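Long-range contacts in probable alginate O-acetylase AlgJ (Pseudomonas putida, PDB 4O8V), which probably adds acetyl groups to the O-2 and O-3 positions of mannuronate residues in alginate, as part of an inner membrane complex: residues Ala156-Tyr162 / Pro183-Gln187; Arg15-Leu19 / Gln114-Thr119; Pro211-Thr217 / Pro267-Glu273. All coordinates share one frame; numbering follows the deposited sequence.

Contact 1. Residues Ala156-Tyr162 / Pro183-Gln187; sequences AGNTAPY and PDNLQ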
ATOM      1  N   ALA A 156     -21.117   6.005  -5.226  1.00 32.94           N
ATOM      2  CA  ALA A 156     -20.464   7.231  -4.809  1.00 33.02           C
ATOM      3  C   ALA A 156     -21.457   8.051  -4.017  1.00 36.13           C
ATOM      4  O   ALA A 156     -22.563   8.316  -4.496  1.00 40.29           O
ATOM      5  CB  ALA A 156     -19.971   8.005  -6.013  1.00 38.17           C
ATOM      6  N   GLY A 157     -21.076   8.435  -2.804  1.00 32.28           N
ATOM      7  CA  GLY A 157     -21.930   9.264  -1.972  1.00 34.13           C
ATOM      8  C   GLY A 157     -21.561  10.741  -2.058  1.00 34.79           C
ATOM      9  O   GLY A 157     -21.151  11.236  -3.103  1.00 30.86           O
ATOM     10  N   ASN A 158     -21.708  11.446  -0.946  1.00 32.68           N
ATOM     11  CA  ASN A 158     -21.459  12.879  -0.930  1.00 32.73           C
ATOM     12  C   ASN A 158     -19.967  13.182  -0.856  1.00 28.72           C
ATOM     13  O   ASN A 158     -19.161  12.316  -0.540  1.00 29.94           O
ATOM     14  CB  ASN A 158     -22.197  13.531   0.240  1.00 35.60           C
ATOM     15  CG  ASN A 158     -23.700  13.463   0.087  1.00 44.63           C
ATOM     16  OD1 ASN A 158     -24.220  13.338  -1.031  1.00 48.00           O
ATOM     17  ND2 ASN A 158     -24.415  13.532   1.209  1.00 49.72           N
ATOM     18  N   THR A 159     -19.607  14.425  -1.168  1.00 26.27           N
ATOM     19  CA  THR A 159     -18.240  14.903  -1.005  1.00 29.21           C
ATOM     20  C   THR A 159     -18.219  15.957   0.111  1.00 27.17           C
ATOM     21  O   THR A 159     -19.135  16.785   0.191  1.00 30.94           O
ATOM     22  CB  THR A 159     -17.714  15.519  -2.323  1.00 34.38           C
ATOM     23  OG1 THR A 159     -17.594  14.497  -3.324  1.00 33.88           O
ATOM     24  CG2 THR A 159     -16.367  16.216  -2.119  1.00 31.12           C
ATOM     25  N   ALA A 160     -17.192  15.910   0.967  1.00 25.99           N
ATOM     26  CA  ALA A 160     -17.052  16.831   2.099  1.00 32.49           C
ATOM     27  C   ALA A 160     -15.580  17.109   2.347  1.00 29.50           C
ATOM     28  O   ALA A 160     -14.719  16.315   1.928  1.00 28.34           O
ATOM     29  CB  ALA A 160     -17.710  16.251   3.364  1.00 30.44           C
ATOM     30  N   PRO A 161     -15.270  18.222   3.039  1.00 27.68           N
ATOM     31  CA  PRO A 161     -13.858  18.476   3.346  1.00 25.56           C
ATOM     32  C   PRO A 161     -13.217  17.376   4.186  1.00 25.58           C
ATOM     33  O   PRO A 161     -13.890  16.677   4.950  1.00 27.34           O
ATOM     34  CB  PRO A 161     -13.894  19.791   4.147  1.00 24.64           C
ATOM     35  CG  PRO A 161     -15.180  20.445   3.795  1.00 28.13           C
ATOM     36  CD  PRO A 161     -16.151  19.311   3.513  1.00 26.84           C
ATOM     37  N   TYR A 162     -11.909  17.230   4.033  1.00 26.22           N
ATOM     38  CA  TYR A 162     -11.157  16.226   4.777  1.00 28.89           C
ATOM     39  C   TYR A 162      -9.800  16.823   5.192  1.00 28.58           C
ATOM     40  O   TYR A 162      -9.056  17.304   4.338  1.00 32.42           O
ATOM     41  CB  TYR A 162     -10.975  14.968   3.919  1.00 27.84           C
ATOM     42  CG  TYR A 162     -10.168  13.896   4.621  1.00 26.47           C
ATOM     43  CD1 TYR A 162     -10.730  13.135   5.631  1.00 31.20           C
ATOM     44  CD2 TYR A 162      -8.828  13.689   4.302  1.00 29.18           C
ATOM     45  CE1 TYR A 162      -9.983  12.176   6.311  1.00 33.70           C
ATOM     46  CE2 TYR A 162      -8.074  12.729   4.977  1.00 31.29           C
ATOM     47  CZ  TYR A 162      -8.657  11.979   5.963  1.00 34.79           C
ATOM     48  OH  TYR A 162      -7.912  11.018   6.621  1.00 39.75           O
ATOM     49  N   PRO A 183      -8.195  22.313   3.378  1.00 26.77           N
ATOM     50  CA  PRO A 183      -8.506  20.881   3.415  1.00 29.15           C
ATOM     51  C   PRO A 183      -8.713  20.312   2.019  1.00 26.39           C
ATOM     52  O   PRO A 183      -9.171  21.035   1.123  1.00 22.10           O
ATOM     53  CB  PRO A 183      -9.809  20.821   4.215  1.00 33.99           C
ATOM     54  CG  PRO A 183      -9.864  22.097   4.968  1.00 36.04           C
ATOM     55  CD  PRO A 183      -9.164  23.116   4.141  1.00 32.00           C
ATOM     56  N   ASP A 184      -8.388  19.032   1.836  1.00 25.10           N
ATOM     57  CA  ASP A 184      -8.815  18.300   0.648  1.00 25.92           C
ATOM     58  C   ASP A 184     -10.330  18.177   0.624  1.00 27.61           C
ATOM     59  O   ASP A 184     -10.998  18.452   1.617  1.00 26.46           O
ATOM     60  CB  ASP A 184      -8.214  16.878   0.618  1.00 27.27           C
ATOM     61  CG  ASP A 184      -6.790  16.848   0.097  1.00 28.24           C
ATOM     62  OD1 ASP A 184      -6.598  16.781  -1.143  1.00 27.48           O
ATOM     63  OD2 ASP A 184      -5.861  16.851   0.927  1.00 31.11           O
ATOM     64  N   ASN A 185     -10.860  17.740  -0.516  1.00 25.59           N
ATOM     65  CA  ASN A 185     -12.233  17.265  -0.585  1.00 25.70           C
ATOM     66  C   ASN A 185     -12.190  15.760  -0.737  1.00 26.89           C
ATOM     67  O   ASN A 185     -11.283  15.234  -1.387  1.00 30.78           O
ATOM     68  CB  ASN A 185     -12.988  17.908  -1.746  1.00 28.07           C
ATOM     69  CG  ASN A 185     -13.491  19.299  -1.411  1.00 31.76           C
ATOM     70  OD1 ASN A 185     -13.772  19.613  -0.251  1.00 30.66           O
ATOM     71  ND2 ASN A 185     -13.628  20.140  -2.430  1.00 32.49           N
ATOM     72  N   LEU A 186     -13.144  15.078  -0.110  1.00 26.19           N
ATOM     73  CA  LEU A 186     -13.179  13.618  -0.131  1.00 25.41           C
ATOM     74  C   LEU A 186     -14.561  13.081  -0.454  1.00 24.49           C
ATOM     75  O   LEU A 186     -15.547  13.399   0.217  1.00 28.43           O
ATOM     76  CB  LEU A 186     -12.699  13.060   1.229  1.00 20.24           C
ATOM     77  CG  LEU A 186     -12.876  11.534   1.332  1.00 29.63           C
ATOM     78  CD1 LEU A 186     -11.927  10.821   0.349  1.00 23.15           C
ATOM     79  CD2 LEU A 186     -12.657  11.065   2.799  1.00 26.72           C
ATOM     80  N   GLN A 187     -14.641  12.257  -1.503  1.00 25.73           N
ATOM     81  CA  GLN A 187     -15.902  11.643  -1.879  1.00 27.31           C
ATOM     82  C   GLN A 187     -16.076  10.307  -1.150  1.00 27.17           C
ATOM     83  O   GLN A 187     -15.189   9.463  -1.163  1.00 29.50           O
ATOM     84  CB  GLN A 187     -15.982  11.409  -3.389  1.00 29.50           C
ATOM     85  CG  GLN A 187     -17.330  10.879  -3.820  1.00 33.89           C
ATOM     86  CD  GLN A 187     -17.414  10.605  -5.308  1.00 37.92           C
ATOM     87  OE1 GLN A 187     -16.664   9.786  -5.847  1.00 39.72           O
ATOM     88  NE2 GLN A 187     -18.337  11.278  -5.974  1.00 40.33           N
TER
HETATM   89  O   HOH W   1     -19.983  13.406  -4.414  1.00 29.91           O

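Contact 2. Residues Arg15-Leu19 / Gln114-Thr119; sequences RDQWL and QVFLRT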
ATOM      1  N   ARG A  15       4.506  22.859  -3.567  1.00 33.43           N
ATOM      2  CA  ARG A  15       3.841  24.026  -4.172  1.00 33.28           C
ATOM      3  C   ARG A  15       2.338  23.912  -4.045  1.00 32.04           C
ATOM      4  O   ARG A  15       1.829  22.818  -3.827  1.00 28.58           O
ATOM      5  CB  ARG A  15       4.190  24.166  -5.658  1.00 35.99           C
ATOM      6  CG  ARG A  15       5.653  24.377  -5.969  1.00 44.02           C
ATOM      7  CD  ARG A  15       5.830  24.782  -7.440  1.00 50.97           C
ATOM      8  NE  ARG A  15       5.144  23.841  -8.319  1.00 55.78           N
ATOM      9  CZ  ARG A  15       4.235  24.183  -9.228  1.00 50.79           C
ATOM     10  NH1 ARG A  15       3.914  25.455  -9.402  1.00 50.39           N
ATOM     11  NH2 ARG A  15       3.650  23.244  -9.962  1.00 43.04           N
ATOM     12  N   ASP A  16       1.628  25.038  -4.202  1.00 33.06           N
ATOM     13  CA  ASP A  16       0.161  25.031  -4.272  1.00 30.57           C
ATOM     14  C   ASP A  16      -0.481  24.342  -3.055  1.00 28.50           C
ATOM     15  O   ASP A  16      -1.503  23.641  -3.186  1.00 27.10           O
ATOM     16  CB  ASP A  16      -0.328  24.348  -5.576  1.00 34.97           C
ATOM     17  CG  ASP A  16      -0.156  25.230  -6.814  1.00 40.25           C
ATOM     18  OD1 ASP A  16       0.445  26.330  -6.706  1.00 38.15           O
ATOM     19  OD2 ASP A  16      -0.623  24.822  -7.906  1.00 43.57           O
ATOM     20  N   GLN A  17       0.107  24.557  -1.878  0.60 28.06           N
ATOM     21  CA  GLN A  17      -0.398  23.991  -0.620  0.60 25.75           C
ATOM     22  C   GLN A  17      -0.465  22.441  -0.641  0.60 23.76           C
ATOM     23  O   GLN A  17      -1.325  21.833  -0.001  0.60 24.30           O
ATOM     24  CB  GLN A  17      -1.782  24.590  -0.259  0.60 25.91           C
ATOM     25  CG  GLN A  17      -1.772  26.137  -0.095  0.60 27.54           C
ATOM     26  CD  GLN A  17      -2.821  26.686   0.888  0.60 28.49           C
ATOM     27  OE1 GLN A  17      -4.008  26.345   0.835  0.60 26.35           O
ATOM     28  NE2 GLN A  17      -2.375  27.573   1.780  0.60 32.85           N
ATOM     29  N   TRP A  18       0.469  21.811  -1.355  1.00 25.62           N
ATOM     30  CA  TRP A  18       0.653  20.348  -1.267  1.00 24.55           C
ATOM     31  C   TRP A  18       1.607  20.028  -0.099  1.00 23.51           C
ATOM     32  O   TRP A  18       2.535  20.795   0.164  1.00 26.93           O
ATOM     33  CB  TRP A  18       1.232  19.801  -2.581  1.00 26.16           C
ATOM     34  CG  TRP A  18       0.189  19.537  -3.637  1.00 27.22           C
ATOM     35  CD1 TRP A  18      -0.529  20.460  -4.363  1.00 26.15           C
ATOM     36  CD2 TRP A  18      -0.257  18.258  -4.063  1.00 27.72           C
ATOM     37  NE1 TRP A  18      -1.419  19.810  -5.200  1.00 28.04           N
ATOM     38  CE2 TRP A  18      -1.248  18.459  -5.046  1.00 27.79           C
ATOM     39  CE3 TRP A  18       0.095  16.946  -3.712  1.00 30.19           C
ATOM     40  CZ2 TRP A  18      -1.912  17.390  -5.670  1.00 33.68           C
ATOM     41  CZ3 TRP A  18      -0.559  15.891  -4.340  1.00 28.68           C
ATOM     42  CH2 TRP A  18      -1.546  16.121  -5.304  1.00 30.78           C
ATOM     43  N   LEU A  19       1.389  18.898   0.566  1.00 25.30           N
ATOM     44  CA  LEU A  19       2.246  18.424   1.656  1.00 24.43           C
ATOM     45  C   LEU A  19       2.751  17.039   1.315  1.00 27.56           C
ATOM     46  O   LEU A  19       2.022  16.272   0.727  1.00 25.01           O
ATOM     47  CB  LEU A  19       1.473  18.353   2.964  1.00 24.44           C
ATOM     48  CG  LEU A  19       0.798  19.641   3.406  1.00 26.24           C
ATOM     49  CD1 LEU A  19      -0.012  19.361   4.686  1.00 25.99           C
ATOM     50  CD2 LEU A  19       1.857  20.694   3.654  1.00 28.52           C
ATOM     51  N   GLN A 114      -7.241  13.954  -9.074  1.00 24.62           N
ATOM     52  CA  GLN A 114      -6.197  13.605  -8.125  1.00 22.40           C
ATOM     53  C   GLN A 114      -6.205  12.097  -7.851  1.00 23.54           C
ATOM     54  O   GLN A 114      -7.254  11.531  -7.519  1.00 25.52           O
ATOM     55  CB  GLN A 114      -6.373  14.371  -6.819  1.00 28.18           C
ATOM     56  CG  GLN A 114      -5.999  15.850  -6.978  1.00 34.31           C
ATOM     57  CD  GLN A 114      -6.084  16.625  -5.682  1.00 39.50           C
ATOM     58  OE1 GLN A 114      -6.538  17.763  -5.672  1.00 37.31           O
ATOM     59  NE2 GLN A 114      -5.597  16.033  -4.587  1.00 35.74           N
ATOM     60  N   VAL A 115      -5.034  11.475  -7.966  1.00 24.52           N
ATOM     61  CA  VAL A 115      -4.897  10.064  -7.609  1.00 27.35           C
ATOM     62  C   VAL A 115      -4.275   9.931  -6.209  1.00 27.62           C
ATOM     63  O   VAL A 115      -4.340   8.868  -5.605  1.00 26.99           O
ATOM     64  CB  VAL A 115      -4.085   9.280  -8.685  1.00 27.88           C
ATOM     65  CG1 VAL A 115      -4.783   9.366 -10.081  1.00 31.41           C
ATOM     66  CG2 VAL A 115      -2.646   9.735  -8.778  1.00 28.99           C
ATOM     67  N   PHE A 116      -3.708  11.023  -5.687  1.00 27.80           N
ATOM     68  CA  PHE A 116      -3.394  11.169  -4.254  1.00 24.98           C
ATOM     69  C   PHE A 116      -4.031  12.453  -3.731  1.00 27.86           C
ATOM     70  O   PHE A 116      -4.263  13.398  -4.508  1.00 24.00           O
ATOM     71  CB  PHE A 116      -1.878  11.259  -3.975  1.00 24.42           C
ATOM     72  CG  PHE A 116      -1.143   9.948  -4.076  1.00 26.64           C
ATOM     73  CD1 PHE A 116      -0.763   9.454  -5.316  1.00 26.65           C
ATOM     74  CD2 PHE A 116      -0.775   9.255  -2.927  1.00 23.07           C
ATOM     75  CE1 PHE A 116      -0.076   8.273  -5.425  1.00 32.87           C
ATOM     76  CE2 PHE A 116      -0.080   8.069  -3.020  1.00 28.09           C
ATOM     77  CZ  PHE A 116       0.269   7.572  -4.269  1.00 31.02           C
ATOM     78  N   LEU A 117      -4.286  12.500  -2.427  1.00 23.14           N
ATOM     79  CA  LEU A 117      -4.776  13.719  -1.771  1.00 29.44           C
ATOM     80  C   LEU A 117      -3.668  14.769  -1.717  1.00 26.70           C
ATOM     81  O   LEU A 117      -2.498  14.420  -1.631  1.00 21.74           O
ATOM     82  CB  LEU A 117      -5.264  13.405  -0.350  1.00 26.49           C
ATOM     83  CG  LEU A 117      -6.511  12.518  -0.239  1.00 34.39           C
ATOM     84  CD1 LEU A 117      -6.560  11.886   1.126  1.00 41.77           C
ATOM     85  CD2 LEU A 117      -7.738  13.323  -0.444  1.00 34.34           C
ATOM     86  N   ARG A 118      -4.035  16.044  -1.765  1.00 24.69           N
ATOM     87  CA  ARG A 118      -3.044  17.135  -1.678  1.00 25.71           C
ATOM     88  C   ARG A 118      -2.345  17.246  -0.296  1.00 24.88           C
ATOM     89  O   ARG A 118      -1.132  17.490  -0.229  1.00 24.17           O
ATOM     90  CB  ARG A 118      -3.723  18.468  -2.053  1.00 23.43           C
ATOM     91  CG  ARG A 118      -2.834  19.721  -1.927  1.00 25.64           C
ATOM     92  CD  ARG A 118      -3.533  20.969  -2.508  1.00 26.46           C
ATOM     93  NE  ARG A 118      -4.931  21.050  -2.111  1.00 26.29           N
ATOM     94  CZ  ARG A 118      -5.354  21.468  -0.924  1.00 27.82           C
ATOM     95  NH1 ARG A 118      -4.485  21.874  -0.008  1.00 27.95           N
ATOM     96  NH2 ARG A 118      -6.656  21.489  -0.657  1.00 27.27           N
ATOM     97  N   THR A 119      -3.089  17.051   0.795  1.00 24.18           N
ATOM     98  CA  THR A 119      -2.555  17.288   2.134  1.00 26.05           C
ATOM     99  C   THR A 119      -2.401  16.028   2.981  1.00 26.95           C
ATOM    100  O   THR A 119      -2.202  16.100   4.190  1.00 25.29           O
ATOM    101  CB  THR A 119      -3.434  18.267   2.905  1.00 29.46           C
ATOM    102  OG1 THR A 119      -4.682  17.641   3.227  1.00 28.40           O
ATOM    103  CG2 THR A 119      -3.690  19.533   2.061  1.00 28.17           C
TER

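Contact 3. Residues Pro211-Thr217 / Pro267-Glu273; sequences PVALVGT and PQVVVWE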
ATOM      1  N   PRO A 211     -11.750 -16.355  -0.682  1.00 37.07           N
ATOM      2  CA  PRO A 211     -10.647 -16.729  -1.574  1.00 36.63           C
ATOM      3  C   PRO A 211      -9.500 -15.729  -1.639  1.00 29.68           C
ATOM      4  O   PRO A 211      -8.416 -16.115  -2.076  1.00 29.75           O
ATOM      5  CB  PRO A 211     -11.326 -16.843  -2.936  1.00 37.44           C
ATOM      6  CG  PRO A 211     -12.538 -16.039  -2.832  1.00 39.33           C
ATOM      7  CD  PRO A 211     -12.996 -16.100  -1.420  1.00 38.56           C
ATOM      8  N   VAL A 212      -9.717 -14.488  -1.206  1.00 25.56           N
ATOM      9  CA  VAL A 212      -8.655 -13.476  -1.247  1.00 27.27           C
ATOM     10  C   VAL A 212      -8.474 -12.784   0.107  1.00 26.41           C
ATOM     11  O   VAL A 212      -9.459 -12.414   0.748  1.00 30.07           O
ATOM     12  CB  VAL A 212      -8.946 -12.388  -2.309  1.00 25.78           C
ATOM     13  CG1 VAL A 212      -7.836 -11.336  -2.341  1.00 22.95           C
ATOM     14  CG2 VAL A 212      -9.160 -13.002  -3.706  1.00 28.26           C
ATOM     15  N   ALA A 213      -7.227 -12.601   0.543  1.00 25.42           N
ATOM     16  CA  ALA A 213      -6.966 -11.800   1.743  1.00 24.84           C
ATOM     17  C   ALA A 213      -6.185 -10.546   1.363  1.00 25.04           C
ATOM     18  O   ALA A 213      -5.335 -10.584   0.480  1.00 28.55           O
ATOM     19  CB  ALA A 213      -6.191 -12.604   2.814  1.00 26.25           C
ATOM     20  N   LEU A 214      -6.493  -9.445   2.040  1.00 26.21           N
ATOM     21  CA  LEU A 214      -5.787  -8.179   1.835  1.00 24.43           C
ATOM     22  C   LEU A 214      -4.968  -7.906   3.093  1.00 20.16           C
ATOM     23  O   LEU A 214      -5.505  -7.985   4.202  1.00 26.13           O
ATOM     24  CB  LEU A 214      -6.775  -7.029   1.559  1.00 20.70           C
ATOM     25  CG  LEU A 214      -6.204  -5.606   1.570  1.00 20.01           C
ATOM     26  CD1 LEU A 214      -5.161  -5.418   0.477  1.00 22.80           C
ATOM     27  CD2 LEU A 214      -7.359  -4.600   1.387  1.00 20.73           C
ATOM     28  N   VAL A 215      -3.664  -7.658   2.914  1.00 22.27           N
ATOM     29  CA  VAL A 215      -2.785  -7.263   4.003  1.00 22.79           C
ATOM     30  C   VAL A 215      -2.046  -5.987   3.623  1.00 23.95           C
ATOM     31  O   VAL A 215      -1.638  -5.820   2.476  1.00 27.05           O
ATOM     32  CB  VAL A 215      -1.762  -8.384   4.340  1.00 23.25           C
ATOM     33  CG1 VAL A 215      -0.938  -7.991   5.582  1.00 27.01           C
ATOM     34  CG2 VAL A 215      -2.491  -9.664   4.578  1.00 24.42           C
ATOM     35  N   GLY A 216      -1.913  -5.073   4.569  1.00 25.73           N
ATOM     36  CA  GLY A 216      -1.217  -3.836   4.291  1.00 26.64           C
ATOM     37  C   GLY A 216      -1.303  -2.812   5.404  1.00 28.44           C
ATOM     38  O   GLY A 216      -1.431  -3.142   6.593  1.00 25.90           O
ATOM     39  N   THR A 217      -1.220  -1.552   4.993  1.00 24.56           N
ATOM     40  CA  THR A 217      -1.107  -0.420   5.894  1.00 22.83           C
ATOM     41  C   THR A 217      -2.417   0.349   5.933  1.00 21.05           C
ATOM     42  O   THR A 217      -3.487  -0.187   5.605  1.00 22.64           O
ATOM     43  CB  THR A 217       0.024   0.562   5.452  1.00 28.99           C
ATOM     44  OG1 THR A 217      -0.364   1.182   4.218  1.00 25.78           O
ATOM     45  CG2 THR A 217       1.344  -0.182   5.245  1.00 31.92           C
ATOM     46  N   PRO A 267      -6.119 -18.584   1.842  1.00 33.32           N
ATOM     47  CA  PRO A 267      -6.822 -18.080   0.660  1.00 32.39           C
ATOM     48  C   PRO A 267      -6.105 -18.473  -0.629  1.00 31.66           C
ATOM     49  O   PRO A 267      -4.937 -18.856  -0.582  1.00 33.71           O
ATOM     50  CB  PRO A 267      -6.797 -16.566   0.870  1.00 33.73           C
ATOM     51  CG  PRO A 267      -5.571 -16.337   1.651  1.00 30.94           C
ATOM     52  CD  PRO A 267      -5.430 -17.506   2.578  1.00 29.79           C
ATOM     53  N   GLN A 268      -6.786 -18.406  -1.762  1.00 29.67           N
ATOM     54  CA  GLN A 268      -6.103 -18.598  -3.043  1.00 34.19           C
ATOM     55  C   GLN A 268      -5.075 -17.493  -3.319  1.00 34.31           C
ATOM     56  O   GLN A 268      -3.996 -17.771  -3.850  1.00 32.82           O
ATOM     57  CB  GLN A 268      -7.111 -18.665  -4.184  1.00 35.21           C
ATOM     58  CG  GLN A 268      -8.033 -19.865  -4.049  1.00 37.50           C
ATOM     59  CD  GLN A 268      -9.043 -19.951  -5.160  1.00 43.82           C
ATOM     60  OE1 GLN A 268      -8.868 -19.358  -6.212  1.00 38.42           O
ATOM     61  NE2 GLN A 268     -10.112 -20.702  -4.931  1.00 51.45           N
ATOM     62  N   VAL A 269      -5.418 -16.253  -2.968  1.00 30.96           N
ATOM     63  CA  VAL A 269      -4.588 -15.089  -3.261  1.00 26.71           C
ATOM     64  C   VAL A 269      -4.472 -14.188  -2.042  1.00 28.27           C
ATOM     65  O   VAL A 269      -5.468 -13.916  -1.365  1.00 26.65           O
ATOM     66  CB  VAL A 269      -5.176 -14.268  -4.457  1.00 27.43           C
ATOM     67  CG1 VAL A 269      -4.445 -12.931  -4.646  1.00 32.85           C
ATOM     68  CG2 VAL A 269      -5.136 -15.076  -5.729  1.00 33.83           C
ATOM     69  N   VAL A 270      -3.252 -13.732  -1.761  1.00 27.37           N
ATOM     70  CA  VAL A 270      -3.046 -12.676  -0.778  1.00 26.93           C
ATOM     71  C   VAL A 270      -2.522 -11.432  -1.495  1.00 25.71           C
ATOM     72  O   VAL A 270      -1.480 -11.473  -2.157  1.00 27.46           O
ATOM     73  CB  VAL A 270      -2.063 -13.088   0.321  1.00 29.77           C
ATOM     74  CG1 VAL A 270      -1.777 -11.897   1.258  1.00 26.35           C
ATOM     75  CG2 VAL A 270      -2.594 -14.284   1.099  1.00 28.30           C
ATOM     76  N   VAL A 271      -3.262 -10.338  -1.382  1.00 26.35           N
ATOM     77  CA  VAL A 271      -2.796  -9.067  -1.915  1.00 26.23           C
ATOM     78  C   VAL A 271      -2.073  -8.353  -0.780  1.00 24.28           C
ATOM     79  O   VAL A 271      -2.650  -8.122   0.292  1.00 24.89           O
ATOM     80  CB  VAL A 271      -3.957  -8.198  -2.445  1.00 25.15           C
ATOM     81  CG1 VAL A 271      -3.454  -6.785  -2.827  1.00 28.69           C
ATOM     82  CG2 VAL A 271      -4.629  -8.850  -3.610  1.00 28.66           C
ATOM     83  N   TRP A 272      -0.804  -8.021  -1.003  1.00 22.67           N
ATOM     84  CA  TRP A 272       0.023  -7.395   0.029  1.00 22.73           C
ATOM     85  C   TRP A 272       0.408  -5.983  -0.414  1.00 24.51           C
ATOM     86  O   TRP A 272       1.262  -5.811  -1.286  1.00 26.48           O
ATOM     87  CB  TRP A 272       1.285  -8.214   0.273  1.00 23.98           C
ATOM     88  CG  TRP A 272       2.102  -7.751   1.435  1.00 22.77           C
ATOM     89  CD1 TRP A 272       1.785  -6.767   2.342  1.00 24.50           C
ATOM     90  CD2 TRP A 272       3.382  -8.272   1.841  1.00 25.98           C
ATOM     91  NE1 TRP A 272       2.784  -6.649   3.279  1.00 25.34           N
ATOM     92  CE2 TRP A 272       3.780  -7.551   2.990  1.00 23.61           C
ATOM     93  CE3 TRP A 272       4.224  -9.263   1.340  1.00 24.65           C
ATOM     94  CZ2 TRP A 272       4.994  -7.804   3.659  1.00 27.79           C
ATOM     95  CZ3 TRP A 272       5.430  -9.517   1.995  1.00 26.34           C
ATOM     96  CH2 TRP A 272       5.801  -8.783   3.145  1.00 29.05           C
ATOM     97  N   GLU A 273      -0.232  -4.995   0.196  1.00 22.18           N
ATOM     98  CA  GLU A 273       0.007  -3.589  -0.126  1.00 24.11           C
ATOM     99  C   GLU A 273       1.196  -3.063   0.695  1.00 25.21           C
ATOM    100  O   GLU A 273       1.224  -3.149   1.930  1.00 25.78           O
ATOM    101  CB  GLU A 273      -1.272  -2.783   0.109  1.00 22.71           C
ATOM    102  CG  GLU A 273      -1.057  -1.282   0.158  1.00 25.22           C
ATOM    103  CD  GLU A 273      -0.995  -0.747   1.585  1.00 28.24           C
ATOM    104  OE1 GLU A 273      -1.894  -1.080   2.403  1.00 25.92           O
ATOM    105  OE2 GLU A 273      -0.063   0.032   1.888  1.00 26.08           O
TER

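Contact 1. Residues Ala156-Tyr162 / Pro183-Gln187
Tyr162 and Leu186 mark the closely packed part of a two-stranded antiparallel sheet, built from strands 152-162 and 184-193, whose segments here run at 143° to each other. Ala160 and Leu186 form a hydrogen-bonded pair, with Leu186 N at 2.9 Å from Ala160 O and the return bond given by Ala160 N to Leu186 O. Tyr162 N then donates to Asp184 O at 2.9 Å. On the face that carries Ala160, Tyr162, Asp184 and Leu186, the side chains of Tyr162 and Leu186 lie next to one another and point the same way, their CB atoms 3.7 Å apart. Tyr162 sends CG anti to its backbone N (chi1 178°), which brings the ring obliquely against Leu186 CD2, 4.0 Å from Tyr162 CD1. The tyrosine side chain touches Asp120, an active-site residue by similarity, and its ring meets that of His224. Asp184 turns its carboxylate to Arg118 N and Thr119 OG1.

The face bearing Thr159 and Gln187 is a contrast, being thinly packed and wetter. The side chains of Thr159 and Asn185 cross at about a right angle, Thr159 CG2 3.8 Å from Asn185 CB, and the extended chain of Gln187 passes Thr159 OG1 to finish near Ala156 CB. A single water ties this side together: it donates to Gly157 O, accepts from Gln187 NE2 at 3.1 Å, and bonds Thr159 OG1 at 2.8 Å.

Contact 2. Residues Arg15-Leu19 / Gln114-Thr119
The loop that leads into Asp120 and His122 offers Arg118 to Trp18, which lies in the turn between the antiparallel strands 11-13 and 19-21. Arg118 CG sits over one face of the indole, 3.4 Å from the centroid of the five-membered ring and only 8° off its normal, a CH-pi contact. Tyr71 also stacks on this indole. Past CG the arginine chain bends (chi3 44°), and the guanidinium stands at 78° to the indole plane. The bend lets NH1 reach Gln17 O at 3.2 Å, with the oxygen in the guanidinium plane but the donor above the carbonyl plane. NH1 is held more strongly by Ala182 O.

In this SGNH hydrolase-like fold, Asp120 and His122 are active-site residues by similarity, and the start of strand 19-21 is tied to the loop just ahead of them: Leu19 N donates to Arg118 O at 3.0 Å, an almost straight bond. Leu19 CD1 rests 4.0 Å from Thr119 CB. The six-membered part of the indole runs along the preceding backbone, Trp18 CZ3 lying 3.6 Å from Leu117 O. Beyond it, Gln114 NE2 approaches Trp18 CZ2 at 4.1 Å, its amide fixed by a bond from NE2 to a lone pair of Phe116 O.

Contact 3. Residues Pro211-Thr217 / Pro267-Glu273
From Val212 beside Val269 to Val215 beside Trp272, the two strands run parallel, 4.7 Å apart at their axes and 16° from exact alignment, as the two inner neighbours of the central parallel sheet of the SGNH hydrolase-like fold. Bonds alternate between the two strands: Val269 N to Pro211 O, Ala213 N to Val269 O, Val271 N to Ala213 O, Val215 N to Val271 O and Glu273 N to Val215 O. Strand 239-241 continues the sheet beyond 212-215, and strand 55-61 beyond 269-275.

One face carries Val212, Leu214, Val269 and Val271, where Leu214 CD1 meets Val271 CG1 at 4.0 Å. The other carries Ala213, Val215, Val270 and Trp272 beneath helix 250-257. There Ala213 CB also touches Pro267 CG, and Trp272 CD1 brings a ring edge within 3.6 Å of Val215 O, while NE1 bonds Pro249 O.

At the end of the strands Glu273 grips Thr217, the N-cap just before Ser218, the nucleophile by similarity. Glu273 bends at chi2 (-99°), bringing its carboxylate back across the strand end: Thr217 N donates to OE1 at 2.7 Å, 34° out of the carboxylate plane, and Thr217 OG1 to the syn lone pair of OE2 at 2.6 Å. OE1 also bonds Ser220 OG. Replacing Glu273 with an alanine would probably leave Thr217 N, Thr217 OG1 and Ser220 OG without this mate and the N-cap freer to shift. Gly216 has no side chain; a CB there would run into Glu273 OE1, already 3.4 Å from Gly216 CA.

How the contacts relate
The three contacts border one probable catalytic centre. Contacts 1 and 2 are neighbours, their centres 14 Å apart, and they are joined directly: Asp184 OD2 lies 2.7 Å from Thr119 OG1, and Asp184 OD1 lies 2.7 Å from Arg118 N. Both come within about 3 Å of the Asp120 side chain, contact 2 through the side chain of Leu117, close by in the chain, and contact 1 through that of Tyr162, from a distant part of it. Contact 3 stands apart, about 27 Å from contact 1 and 28 Å from contact 2 between centres. It approaches from the side of Ser218, the probable nucleophile, the Thr217 side chain lying about 4 Å from that of Ser218.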